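PDB 4F54: uncharacterized protein from Bacteroides thetaiotaomicron, which is of unknown function but belongs to the DUF4136 family and is probably a lipoprotein of the cell envelope. Local coordinates for residues Trp161-Thr166 with Asn185-Gln190; Leu62-Glu67 with Leu179-Val184; Pro50-Gly55 with Gly112-Ser117. All blocks are in the same frame, centred on the assembly; numbering follows the deposited sequence.

How the interactions relate
Interactions 1 and 2 are neighbours, their centres about 10 Å apart, and both use helix 179-189: segment 185-190 supplies interaction 1 and 179-184 interaction 2, though each half touches both strand 159-166 and helix 56-70. They meet where Phe188 CE1 reaches Tyr65 CD1 at 3.7 Å and where Leu165 CD1 meets Val184 CG2 at 3.7 Å, so strand and helices pack continuously. Interaction 3 stands apart, centre to centre about 20 Å from interaction 1 and 18 Å from interaction 2, yet it reaches the same sheet, and its segment 50-55 leads into helix 56-70. No active site is known; a sulfate, probably from the crystallisation liquor, lies about 6 Å from the Trp114 side chain.

Interaction 1 of 3, residues Trp161-Thr166 with Asn185-Gln190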
ATOM      1  N   TRP A 161      -5.796  -5.603  -3.765  1.00 16.37           N
ATOM      2  CA  TRP A 161      -5.680  -5.662  -2.316  1.00 17.53           C
ATOM      3  C   TRP A 161      -5.202  -4.313  -1.814  1.00 18.16           C
ATOM      4  O   TRP A 161      -4.402  -3.648  -2.472  1.00 19.90           O
ATOM      5  CB  TRP A 161      -4.741  -6.804  -1.951  1.00 18.92           C
ATOM      6  CG  TRP A 161      -4.430  -7.019  -0.531  1.00 19.76           C
ATOM      7  CD1 TRP A 161      -5.089  -7.877   0.335  1.00 18.81           C
ATOM      8  CD2 TRP A 161      -3.304  -6.488   0.239  1.00 18.18           C
ATOM      9  NE1 TRP A 161      -4.477  -7.902   1.565  1.00 19.41           N
ATOM     10  CE2 TRP A 161      -3.384  -7.120   1.572  1.00 20.82           C
ATOM     11  CE3 TRP A 161      -2.241  -5.623  -0.046  1.00 22.79           C
ATOM     12  CZ2 TRP A 161      -2.443  -6.857   2.568  1.00 21.24           C
ATOM     13  CZ3 TRP A 161      -1.313  -5.365   0.946  1.00 24.75           C
ATOM     14  CH2 TRP A 161      -1.397  -5.955   2.211  1.00 21.75           C
ATOM     15  N   THR A 162      -5.758  -3.927  -0.664  1.00 19.10           N
ATOM     16  CA  THR A 162      -5.401  -2.710   0.054  1.00 17.48           C
ATOM     17  C   THR A 162      -5.245  -3.027   1.527  1.00 18.28           C
ATOM     18  O   THR A 162      -5.996  -3.818   2.073  1.00 17.08           O
ATOM     19  CB  THR A 162      -6.481  -1.610  -0.169  1.00 17.36           C
ATOM     20  OG1 THR A 162      -6.697  -1.430  -1.566  1.00 20.01           O
ATOM     21  CG2 THR A 162      -6.077  -0.266   0.481  1.00 16.30           C
ATOM     22  N   SER A 163      -4.308  -2.375   2.188  1.00 17.46           N
ATOM     23  CA  SER A 163      -4.203  -2.423   3.634  1.00 19.70           C
ATOM     24  C   SER A 163      -4.063  -1.013   4.197  1.00 17.29           C
ATOM     25  O   SER A 163      -3.549  -0.079   3.526  1.00 18.40           O
ATOM     26  CB  SER A 163      -3.062  -3.342   4.115  1.00 20.28           C
ATOM     27  OG  SER A 163      -1.813  -2.782   3.757  1.00 21.27           O
ATOM     28  N   TYR A 164      -4.547  -0.891   5.436  1.00 18.52           N
ATOM     29  CA  TYR A 164      -4.444   0.299   6.221  1.00 17.44           C
ATOM     30  C   TYR A 164      -3.906  -0.093   7.581  1.00 17.26           C
ATOM     31  O   TYR A 164      -4.551  -0.848   8.332  1.00 19.59           O
ATOM     32  CB  TYR A 164      -5.752   1.027   6.319  1.00 16.25           C
ATOM     33  CG  TYR A 164      -5.745   2.380   6.978  1.00 17.42           C
ATOM     34  CD1 TYR A 164      -4.794   3.337   6.617  1.00 19.58           C
ATOM     35  CD2 TYR A 164      -6.778   2.779   7.812  1.00 18.12           C
ATOM     36  CE1 TYR A 164      -4.829   4.606   7.186  1.00 20.65           C
ATOM     37  CE2 TYR A 164      -6.835   4.045   8.383  1.00 21.00           C
ATOM     38  CZ  TYR A 164      -5.839   4.962   8.046  1.00 20.50           C
ATOM     39  OH  TYR A 164      -5.893   6.258   8.585  1.00 23.01           O
ATOM     40  N   LEU A 165      -2.703   0.400   7.886  1.00 18.71           N
ATOM     41  CA  LEU A 165      -2.050   0.135   9.196  1.00 19.02           C
ATOM     42  C   LEU A 165      -2.146   1.432  10.005  1.00 19.40           C
ATOM     43  O   LEU A 165      -1.634   2.461   9.549  1.00 19.02           O
ATOM     44  CB  LEU A 165      -0.583  -0.206   8.944  1.00 21.36           C
ATOM     45  CG  LEU A 165      -0.315  -1.247   7.860  1.00 20.41           C
ATOM     46  CD1 LEU A 165       1.177  -1.641   7.832  1.00 21.56           C
ATOM     47  CD2 LEU A 165      -1.181  -2.492   8.071  1.00 19.84           C
ATOM     48  N   THR A 166      -2.756   1.393  11.173  1.00 18.94           N
ATOM     49  CA  THR A 166      -3.089   2.642  11.890  1.00 18.42           C
ATOM     50  C   THR A 166      -3.168   2.407  13.379  1.00 20.63           C
ATOM     51  O   THR A 166      -2.892   1.301  13.829  1.00 20.28           O
ATOM     52  CB  THR A 166      -4.378   3.282  11.308  1.00 19.29           C
ATOM     53  OG1 THR A 166      -4.525   4.614  11.825  1.00 22.05           O
ATOM     54  CG2 THR A 166      -5.621   2.455  11.631  1.00 19.72           C
ATOM     55  N   ASN A 185       3.435  -7.693   8.672  1.00 22.27           N
ATOM     56  CA  ASN A 185       3.296  -9.139   8.800  1.00 22.20           C
ATOM     57  C   ASN A 185       1.861  -9.525   9.081  1.00 23.35           C
ATOM     58  O   ASN A 185       1.327 -10.466   8.479  1.00 21.24           O
ATOM     59  CB  ASN A 185       4.209  -9.668   9.901  1.00 23.49           C
ATOM     60  CG  ASN A 185       5.683  -9.602   9.528  1.00 25.16           C
ATOM     61  OD1 ASN A 185       6.029  -9.437   8.361  1.00 24.07           O
ATOM     62  ND2 ASN A 185       6.554  -9.692  10.536  1.00 23.47           N
ATOM     63  N   GLN A 186       1.196  -8.745   9.932  1.00 21.29           N
ATOM     64  CA  GLN A 186      -0.198  -9.037  10.264  1.00 21.47           C
ATOM     65  C   GLN A 186      -1.151  -8.901   9.095  1.00 21.36           C
ATOM     66  O   GLN A 186      -2.079  -9.690   8.936  1.00 21.65           O
ATOM     67  CB  GLN A 186      -0.677  -8.175  11.441  1.00 25.85           C
ATOM     68  CG  GLN A 186      -2.156  -8.335  11.790  1.00 26.84           C
ATOM     69  CD  GLN A 186      -2.546  -9.755  12.197  1.00 27.55           C
ATOM     70  OE1 GLN A 186      -1.803 -10.437  12.920  1.00 26.54           O
ATOM     71  NE2 GLN A 186      -3.728 -10.196  11.764  1.00 24.57           N
ATOM     72  N   SER A 187      -0.893  -7.907   8.249  1.00 19.39           N
ATOM     73  CA  SER A 187      -1.738  -7.666   7.069  1.00 19.36           C
ATOM     74  C   SER A 187      -1.709  -8.872   6.135  1.00 20.24           C
ATOM     75  O   SER A 187      -2.737  -9.243   5.547  1.00 20.95           O
ATOM     76  CB  SER A 187      -1.345  -6.382   6.323  1.00 20.79           C
ATOM     77  OG  SER A 187      -0.132  -6.497   5.544  1.00 21.65           O
ATOM     78  N   PHE A 188      -0.565  -9.544   6.052  1.00 21.13           N
ATOM     79  CA  PHE A 188      -0.513 -10.798   5.274  1.00 20.44           C
ATOM     80  C   PHE A 188      -1.141 -11.981   5.994  1.00 21.67           C
ATOM     81  O   PHE A 188      -1.830 -12.782   5.373  1.00 24.80           O
ATOM     82  CB  PHE A 188       0.927 -11.121   4.827  1.00 20.51           C
ATOM     83  CG  PHE A 188       1.384 -10.272   3.693  1.00 20.82           C
ATOM     84  CD1 PHE A 188       2.009  -9.031   3.923  1.00 20.42           C
ATOM     85  CD2 PHE A 188       1.154 -10.667   2.419  1.00 26.18           C
ATOM     86  CE1 PHE A 188       2.437  -8.232   2.861  1.00 21.86           C
ATOM     87  CE2 PHE A 188       1.558  -9.882   1.370  1.00 21.92           C
ATOM     88  CZ  PHE A 188       2.191  -8.644   1.593  1.00 25.23           C
ATOM     89  N   THR A 189      -0.925 -12.097   7.310  1.00 20.78           N
ATOM     90  CA  THR A 189      -1.529 -13.164   8.098  1.00 22.60           C
ATOM     91  C   THR A 189      -3.060 -13.214   7.957  1.00 24.51           C
ATOM     92  O   THR A 189      -3.653 -14.273   7.824  1.00 23.76           O
ATOM     93  CB  THR A 189      -1.129 -13.026   9.590  1.00 23.13           C
ATOM     94  OG1 THR A 189       0.303 -13.069   9.669  1.00 28.71           O
ATOM     95  CG2 THR A 189      -1.766 -14.137  10.423  1.00 23.38           C
ATOM     96  N   GLN A 190      -3.686 -12.046   7.976  1.00 22.83           N
ATOM     97  CA  GLN A 190      -5.149 -11.959   7.815  1.00 23.23           C
ATOM     98  C   GLN A 190      -5.608 -11.915   6.351  1.00 23.41           C
ATOM     99  O   GLN A 190      -6.782 -11.615   6.086  1.00 24.11           O
ATOM    100  CB  GLN A 190      -5.697 -10.740   8.602  1.00 22.48           C
ATOM    101  CG  GLN A 190      -5.343  -9.364   8.034  1.00 21.00           C
ATOM    102  CD  GLN A 190      -5.782  -8.256   8.972  1.00 21.72           C
ATOM    103  OE1 GLN A 190      -5.315  -8.209  10.139  1.00 21.55           O
ATOM    104  NE2 GLN A 190      -6.613  -7.296   8.474  1.00 21.30           N
TER
HETATM  105  O   HOH W   1       0.397  -3.854   4.714  1.00 20.45           O
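The indole of Trp161 turns its edge to Ser187: OG lies near the ring plane, 3.6 Å from CH2, and Ser187 CB sits 3.9 Å from CZ2. With CG anti to the backbone N (chi1 178°), the indole extends from the strand toward the helix. Phe188, one residue further along, meets the six-membered ring obliquely, centroids 5.4 Å apart and planes at 32°, neither stacked nor edge-to-face. On the five-membered ring, NE1 is hydrogen-bonded to Ser191 OG just past the helix.

This is helix-on-sheet packing in an alpha/beta layer. Strand 159-166 runs between antiparallel partners 18-23 and 139-146, and the axes of strand 161-166 and helix 185-189 make 136° and come within 9.5 Å. At the point of nearest approach two serines face each other, Ser163 CB 4.1 Å from Ser187 CB.

The two hydroxyls are joined through a single water, which donates to Ser187 OG at 2.8 Å and is hydrogen-bonded to Ser163 OG at 2.6 Å. Ser187 OG also bonds to Val184 O, which holds the hydroxyl turned back along its own helix. Leu165 comes in beside the serine pair, its CD2 4.3 Å from Ser187 CB.

Interaction 2 of 3, residues Leu62-Glu67 with Leu179-Val184; sequences LAAYTE and LAIEAV
Tyr65 lies across Val184, and its side chain can be traced atom by atom over the two methyl groups. CB itself stays clear, 5.0 Å from Val184 CG1, and contact begins at the ring. The torsion chi1 of -79° sets CG anti to the carbonyl carbon, carrying the ring over from its own helix toward the other one. CG and CD2 are both 4.2 Å from Val184 CG1, and CD1 is a little nearer. Further along, CE1 comes within 3.8 Å of Val184 CG1, while along the other edge of the ring CE2 is 3.7 Å from Val184 CG2. CZ is about equally far from both methyls, and the hydroxyl ends the series, OH resting 3.6 Å from Val184 CG2.

Seen as a whole, CG1 of Val184 stands over the middle of the aromatic face, 3.7 Å from the centroid of the Tyr65 ring and 9° off its normal, a well-centred CH-pi contact. Val184 CG1 is anti to its backbone N, while CG2 turns toward the phenol end. The hydroxyl is not left to the methyl groups alone: it is hydrogen-bonded to Thr142 OG1 of strand 139-146, which fixes the far end of the ring against the sheet.

Beside the ring, Ala64 CB packs 3.9 Å from Val184 CG1. Its approach to Ile181 is looser and rests on one of two modelled conformers.

The axes of the short segments pass 9.4 Å apart, with Ala64 where the helices come nearest, and at 23° between their directions they run nearly parallel. Both lie on the same face of the mixed sheet, a pair of helices forming the alpha layer of a two-layer alpha/beta sandwich.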
ATOM      1  N   LEU A  62       9.888  -1.933   3.559  1.00 20.74           N
ATOM      2  CA  LEU A  62       9.899  -2.499   2.193  1.00 21.89           C
ATOM      3  C   LEU A  62      10.409  -3.942   2.170  1.00 24.30           C
ATOM      4  O   LEU A  62       9.830  -4.805   1.498  1.00 21.72           O
ATOM      5  CB  LEU A  62      10.715  -1.587   1.267  1.00 23.16           C
ATOM      6  CG  LEU A  62      10.161  -0.174   1.094  1.00 20.79           C
ATOM      7  CD1 LEU A  62      11.140   0.722   0.344  1.00 24.64           C
ATOM      8  CD2 LEU A  62       8.795  -0.301   0.361  1.00 21.46           C
ATOM      9  N   ALA A  63      11.445  -4.237   2.976  1.00 20.24           N
ATOM     10  CA  ALA A  63      11.940  -5.624   3.060  1.00 21.73           C
ATOM     11  C   ALA A  63      10.855  -6.572   3.591  1.00 21.77           C
ATOM     12  O   ALA A  63      10.770  -7.747   3.135  1.00 23.52           O
ATOM     13  CB  ALA A  63      13.232  -5.710   3.917  1.00 21.03           C
ATOM     14  N   ALA A  64      10.012  -6.086   4.513  1.00 22.23           N
ATOM     15  CA  ALA A  64       8.912  -6.924   5.076  1.00 22.64           C
ATOM     16  C   ALA A  64       7.892  -7.281   3.983  1.00 20.04           C
ATOM     17  O   ALA A  64       7.432  -8.419   3.911  1.00 20.62           O
ATOM     18  CB  ALA A  64       8.237  -6.280   6.302  1.00 22.05           C
ATOM     19  N   TYR A  65       7.566  -6.322   3.104  1.00 19.92           N
ATOM     20  CA  TYR A  65       6.684  -6.615   1.916  1.00 17.17           C
ATOM     21  C   TYR A  65       7.341  -7.672   1.047  1.00 20.56           C
ATOM     22  O   TYR A  65       6.691  -8.636   0.644  1.00 20.86           O
ATOM     23  CB  TYR A  65       6.388  -5.330   1.118  1.00 21.17           C
ATOM     24  CG  TYR A  65       5.288  -4.518   1.840  1.00 17.68           C
ATOM     25  CD1 TYR A  65       3.969  -4.977   1.868  1.00 19.69           C
ATOM     26  CD2 TYR A  65       5.576  -3.347   2.532  1.00 19.36           C
ATOM     27  CE1 TYR A  65       2.957  -4.308   2.576  1.00 21.96           C
ATOM     28  CE2 TYR A  65       4.576  -2.665   3.203  1.00 17.65           C
ATOM     29  CZ  TYR A  65       3.265  -3.143   3.215  1.00 21.21           C
ATOM     30  OH  TYR A  65       2.269  -2.466   3.912  1.00 19.74           O
ATOM     31  N   THR A  66       8.611  -7.449   0.716  1.00 20.93           N
ATOM     32  CA  THR A  66       9.344  -8.414  -0.110  1.00 21.30           C
ATOM     33  C   THR A  66       9.341  -9.822   0.433  1.00 21.87           C
ATOM     34  O   THR A  66       9.006 -10.773  -0.278  1.00 21.72           O
ATOM     35  CB  THR A  66      10.767  -7.895  -0.372  1.00 23.43           C
ATOM     36  OG1 THR A  66      10.666  -6.706  -1.160  1.00 23.44           O
ATOM     37  CG2 THR A  66      11.624  -8.980  -1.096  1.00 22.29           C
ATOM     38  N   GLU A  67       9.705  -9.952   1.707  1.00 21.09           N
ATOM     39  CA  GLU A  67       9.720 -11.258   2.378  1.00 21.92           C
ATOM     40  C   GLU A  67       8.328 -11.908   2.401  1.00 22.44           C
ATOM     41  O   GLU A  67       8.157 -13.069   2.119  1.00 22.48           O
ATOM     42  CB  GLU A  67      10.297 -11.098   3.781  1.00 21.95           C
ATOM     43  CG  GLU A  67      11.782 -10.758   3.715  1.00 26.98           C
ATOM     44  CD  GLU A  67      12.337 -10.155   4.996  1.00 39.67           C
ATOM     45  OE1 GLU A  67      11.743 -10.373   6.077  1.00 39.37           O
ATOM     46  OE2 GLU A  67      13.346  -9.415   4.889  1.00 40.78           O
ATOM     47  N   LEU A 179       7.084  -1.754  15.338  1.00 27.95           N
ATOM     48  CA  LEU A 179       5.642  -2.063  15.187  1.00 25.39           C
ATOM     49  C   LEU A 179       5.169  -2.025  13.723  1.00 26.46           C
ATOM     50  O   LEU A 179       4.289  -2.793  13.342  1.00 24.83           O
ATOM     51  CB  LEU A 179       4.714  -1.194  16.063  1.00 31.24           C
ATOM     52  CG  LEU A 179       4.699  -1.460  17.592  1.00 31.85           C
ATOM     53  CD1 LEU A 179       3.684  -0.521  18.245  1.00 39.24           C
ATOM     54  CD2 LEU A 179       4.431  -2.913  17.981  1.00 36.45           C
ATOM     55  N   ALA A 180       5.714  -1.113  12.904  1.00 21.32           N
ATOM     56  CA  ALA A 180       5.322  -1.108  11.489  1.00 23.06           C
ATOM     57  C   ALA A 180       5.551  -2.500  10.841  1.00 21.79           C
ATOM     58  O   ALA A 180       4.736  -2.941  10.008  1.00 21.73           O
ATOM     59  CB  ALA A 180       6.084  -0.082  10.694  1.00 21.94           C
ATOM     60  N   ILE A 181       6.687  -3.134  11.141  1.00 22.45           N
ATOM     61  CA  ILE A 181       6.988  -4.438  10.526  0.50 24.64           C
ATOM     62  C   ILE A 181       5.992  -5.497  11.009  1.00 22.77           C
ATOM     63  O   ILE A 181       5.544  -6.350  10.221  1.00 21.84           O
ATOM     64  CB  ILE A 181       8.467  -4.863  10.755  0.50 26.98           C
ATOM     65  CG1 ILE A 181       9.381  -4.077   9.804  0.50 30.74           C
ATOM     66  CG2 ILE A 181       8.660  -6.370  10.590  0.50 27.54           C
ATOM     67  CD1 ILE A 181      10.765  -3.825  10.373  0.50 30.81           C
ATOM     68  N   GLU A 182       5.669  -5.459  12.287  1.00 23.70           N
ATOM     69  CA  GLU A 182       4.699  -6.390  12.861  0.50 25.68           C
ATOM     70  C   GLU A 182       3.303  -6.193  12.221  1.00 22.37           C
ATOM     71  O   GLU A 182       2.585  -7.183  11.912  1.00 22.09           O
ATOM     72  CB  GLU A 182       4.647  -6.270  14.388  0.50 27.75           C
ATOM     73  CG  GLU A 182       5.945  -6.675  15.095  0.50 30.59           C
ATOM     74  CD  GLU A 182       5.933  -6.385  16.597  0.50 37.83           C
ATOM     75  OE1 GLU A 182       4.854  -6.106  17.142  0.50 39.16           O
ATOM     76  OE2 GLU A 182       7.004  -6.432  17.227  0.50 43.05           O
ATOM     77  N   ALA A 183       2.952  -4.945  11.963  1.00 20.82           N
ATOM     78  CA  ALA A 183       1.687  -4.608  11.254  1.00 21.43           C
ATOM     79  C   ALA A 183       1.692  -5.113   9.797  1.00 20.09           C
ATOM     80  O   ALA A 183       0.714  -5.721   9.351  1.00 21.59           O
ATOM     81  CB  ALA A 183       1.349  -3.124  11.342  1.00 21.68           C
ATOM     82  N   VAL A 184       2.808  -4.923   9.068  1.00 20.38           N
ATOM     83  CA  VAL A 184       2.929  -5.478   7.724  1.00 21.62           C
ATOM     84  C   VAL A 184       2.728  -6.988   7.776  1.00 21.81           C
ATOM     85  O   VAL A 184       1.924  -7.529   7.021  1.00 21.05           O
ATOM     86  CB  VAL A 184       4.237  -5.026   7.013  1.00 22.18           C
ATOM     87  CG1 VAL A 184       4.448  -5.790   5.705  1.00 18.69           C
ATOM     88  CG2 VAL A 184       4.243  -3.521   6.789  1.00 21.21           C
TER

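Interaction 3 of 3, residues Pro50-Gly55 with Gly112-Ser117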
ATOM      1  N   PRO A  50       5.786  15.341  -4.220  1.00 48.04           N
ATOM      2  CA  PRO A  50       6.064  14.039  -3.586  1.00 40.41           C
ATOM      3  C   PRO A  50       7.502  13.939  -3.005  1.00 38.30           C
ATOM      4  O   PRO A  50       8.450  14.120  -3.747  1.00 34.51           O
ATOM      5  CB  PRO A  50       5.825  13.019  -4.730  1.00 41.35           C
ATOM      6  CG  PRO A  50       5.861  13.799  -6.004  1.00 50.04           C
ATOM      7  CD  PRO A  50       5.464  15.214  -5.657  1.00 49.87           C
ATOM      8  N   GLU A  51       7.616  13.656  -1.694  1.00 30.19           N
ATOM      9  CA  GLU A  51       8.842  13.260  -0.949  1.00 28.43           C
ATOM     10  C   GLU A  51       8.712  11.824  -0.399  1.00 27.56           C
ATOM     11  O   GLU A  51       7.611  11.324  -0.287  1.00 25.78           O
ATOM     12  CB  GLU A  51       9.066  14.175   0.255  1.00 28.84           C
ATOM     13  N   TYR A  52       9.837  11.183  -0.079  1.00 26.18           N
ATOM     14  CA  TYR A  52       9.857   9.769   0.379  1.00 25.98           C
ATOM     15  C   TYR A  52      10.613   9.603   1.683  1.00 27.84           C
ATOM     16  O   TYR A  52      11.502  10.390   2.015  1.00 28.65           O
ATOM     17  CB  TYR A  52      10.479   8.886  -0.735  1.00 25.82           C
ATOM     18  CG  TYR A  52       9.748   9.066  -2.059  1.00 23.71           C
ATOM     19  CD1 TYR A  52      10.057  10.100  -2.944  1.00 29.92           C
ATOM     20  CD2 TYR A  52       8.670   8.254  -2.380  1.00 25.26           C
ATOM     21  CE1 TYR A  52       9.324  10.261  -4.122  1.00 34.20           C
ATOM     22  CE2 TYR A  52       7.929   8.408  -3.530  1.00 27.34           C
ATOM     23  CZ  TYR A  52       8.261   9.407  -4.397  1.00 30.73           C
ATOM     24  OH  TYR A  52       7.483   9.523  -5.519  1.00 32.73           O
ATOM     25  N   LEU A  53      10.272   8.558   2.417  1.00 24.58           N
ATOM     26  CA  LEU A  53      10.975   8.228   3.647  1.00 24.53           C
ATOM     27  C   LEU A  53      12.365   7.753   3.329  1.00 28.52           C
ATOM     28  O   LEU A  53      12.570   7.028   2.345  1.00 30.29           O
ATOM     29  CB  LEU A  53      10.263   7.125   4.429  1.00 24.96           C
ATOM     30  CG  LEU A  53       8.954   7.426   5.120  1.00 25.54           C
ATOM     31  CD1 LEU A  53       8.409   6.197   5.828  1.00 23.79           C
ATOM     32  CD2 LEU A  53       9.129   8.583   6.128  1.00 27.46           C
ATOM     33  N   GLU A  54      13.330   8.240   4.119  1.00 33.90           N
ATOM     34  CA  GLU A  54      14.721   7.848   3.964  1.00 36.92           C
ATOM     35  C   GLU A  54      15.151   7.078   5.193  1.00 36.69           C
ATOM     36  O   GLU A  54      14.534   7.178   6.256  1.00 33.61           O
ATOM     37  CB  GLU A  54      15.609   9.078   3.790  1.00 47.17           C
ATOM     38  CG  GLU A  54      15.321   9.876   2.526  1.00 55.80           C
ATOM     39  CD  GLU A  54      15.977  11.249   2.531  1.00 76.58           C
ATOM     40  OE1 GLU A  54      16.245  11.802   3.626  1.00 85.70           O
ATOM     41  OE2 GLU A  54      16.213  11.785   1.428  1.00 87.06           O
ATOM     42  N   GLY A  55      16.181   6.259   5.034  1.00 37.77           N
ATOM     43  CA  GLY A  55      16.784   5.596   6.180  1.00 38.89           C
ATOM     44  C   GLY A  55      16.365   4.158   6.331  1.00 37.34           C
ATOM     45  O   GLY A  55      15.608   3.621   5.498  1.00 35.12           O
ATOM     46  N   GLY A 112       0.261  14.700  -4.681  1.00 23.05           N
ATOM     47  CA  GLY A 112       1.463  13.901  -4.937  1.00 25.25           C
ATOM     48  C   GLY A 112       1.301  12.397  -4.892  1.00 25.41           C
ATOM     49  O   GLY A 112       2.289  11.676  -4.906  1.00 23.44           O
ATOM     50  N   TYR A 113       0.070  11.896  -4.837  1.00 23.26           N
ATOM     51  CA  TYR A 113      -0.136  10.469  -4.633  1.00 20.16           C
ATOM     52  C   TYR A 113       0.366   9.711  -5.856  1.00 21.78           C
ATOM     53  O   TYR A 113       0.365  10.256  -6.953  1.00 22.02           O
ATOM     54  CB  TYR A 113      -1.616  10.146  -4.418  1.00 19.50           C
ATOM     55  CG  TYR A 113      -1.825   8.736  -3.883  1.00 17.37           C
ATOM     56  CD1 TYR A 113      -1.351   8.417  -2.613  1.00 19.85           C
ATOM     57  CD2 TYR A 113      -2.361   7.714  -4.679  1.00 17.55           C
ATOM     58  CE1 TYR A 113      -1.462   7.148  -2.135  1.00 22.56           C
ATOM     59  CE2 TYR A 113      -2.522   6.428  -4.167  1.00 18.30           C
ATOM     60  CZ  TYR A 113      -2.023   6.164  -2.940  1.00 20.59           C
ATOM     61  OH  TYR A 113      -2.175   4.921  -2.425  1.00 21.25           O
ATOM     62  N   TRP A 114       0.728   8.456  -5.654  1.00 20.08           N
ATOM     63  CA  TRP A 114       1.062   7.561  -6.770  1.00 20.24           C
ATOM     64  C   TRP A 114       0.117   7.698  -7.925  1.00 19.67           C
ATOM     65  O   TRP A 114      -1.095   7.772  -7.721  1.00 21.83           O
ATOM     66  CB  TRP A 114       1.020   6.111  -6.286  1.00 17.59           C
ATOM     67  CG  TRP A 114       1.977   5.811  -5.176  1.00 20.08           C
ATOM     68  CD1 TRP A 114       1.720   5.792  -3.789  1.00 18.54           C
ATOM     69  CD2 TRP A 114       3.383   5.491  -5.299  1.00 19.28           C
ATOM     70  NE1 TRP A 114       2.838   5.426  -3.086  1.00 19.18           N
ATOM     71  CE2 TRP A 114       3.895   5.289  -3.932  1.00 18.54           C
ATOM     72  CE3 TRP A 114       4.240   5.287  -6.365  1.00 17.78           C
ATOM     73  CZ2 TRP A 114       5.228   4.924  -3.683  1.00 20.31           C
ATOM     74  CZ3 TRP A 114       5.589   5.003  -6.086  1.00 20.90           C
ATOM     75  CH2 TRP A 114       6.047   4.773  -4.782  1.00 23.55           C
ATOM     76  N   GLY A 115       0.657   7.838  -9.137  1.00 22.80           N
ATOM     77  CA  GLY A 115      -0.163   7.865 -10.314  1.00 20.98           C
ATOM     78  C   GLY A 115      -0.195   6.540 -11.017  1.00 20.89           C
ATOM     79  O   GLY A 115       0.812   5.826 -11.033  1.00 19.62           O
ATOM     80  N   PRO A 116      -1.315   6.242 -11.706  1.00 19.54           N
ATOM     81  CA  PRO A 116      -1.297   4.980 -12.484  1.00 19.26           C
ATOM     82  C   PRO A 116      -0.192   4.919 -13.499  1.00 18.41           C
ATOM     83  O   PRO A 116       0.321   3.828 -13.853  1.00 19.26           O
ATOM     84  CB  PRO A 116      -2.651   4.984 -13.195  1.00 19.69           C
ATOM     85  CG  PRO A 116      -3.530   5.729 -12.232  1.00 22.04           C
ATOM     86  CD  PRO A 116      -2.667   6.844 -11.690  1.00 23.44           C
ATOM     87  N   SER A 117       0.132   6.078 -14.041  1.00 18.85           N
ATOM     88  CA  SER A 117       1.170   6.141 -15.090  1.00 23.71           C
ATOM     89  C   SER A 117       2.611   5.906 -14.574  1.00 21.34           C
ATOM     90  O   SER A 117       3.513   5.695 -15.347  1.00 21.08           O
ATOM     91  CB  SER A 117       1.119   7.446 -15.904  1.00 24.37           C
ATOM     92  OG  SER A 117       1.411   8.544 -15.065  1.00 28.36           O
TER
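Van der Waals packing of a proline on a glycine, and an aromatic touch, join Pro50 and Tyr52 to Gly112 and Trp114, with no hydrogen bond between the two segments. The first kind is the closer. Pro50 and Gly112 bring their CA atoms to 4.8 Å, and the pyrrolidine lies alongside the glycine, with Pro50 CB 3.8 Å from Gly112 O. The absence of a side chain on Gly112 lets the two backbones come this near.

The aromatic touch is slighter. Tyr52 CE2 and Trp114 CH2 are 4.3 Å apart, the rings meeting obliquely, so this is apolar contact and not a stack. Trp114 has to swing round to make it: its CB leaves the backbone away from the other segment, and chi1 of -60° then brings the indole back until its six-membered ring reaches the tyrosine. Tyr52 also lies beside Pro50 in its own segment, where Tyr52 OH is 3.9 Å from Pro50 CB, so the phenol lies between proline and indole and touches both.

Further aromatic neighbours hold the indole in place. Within its own segment Trp114 CD1 sits over the rim of the Tyr113 ring, and Tyr118 packs against the indole edge-to-face. The polar atom, Trp114 NE1, has weak hydrogen bonds to Ser90 OG and Val89 O of strand 85-92, while Tyr113 OH bonds to Glu143 OE1.

In the fold, the short strand 51-52 pairs antiparallel with strand 42-44, and Pro50, Tyr52 and Trp114 all rest on Leu42 of that strand. The indole spreads on to Gln88 of strand 85-92, and at the other end Gly55 takes the N-cap position that opens helix 56-70.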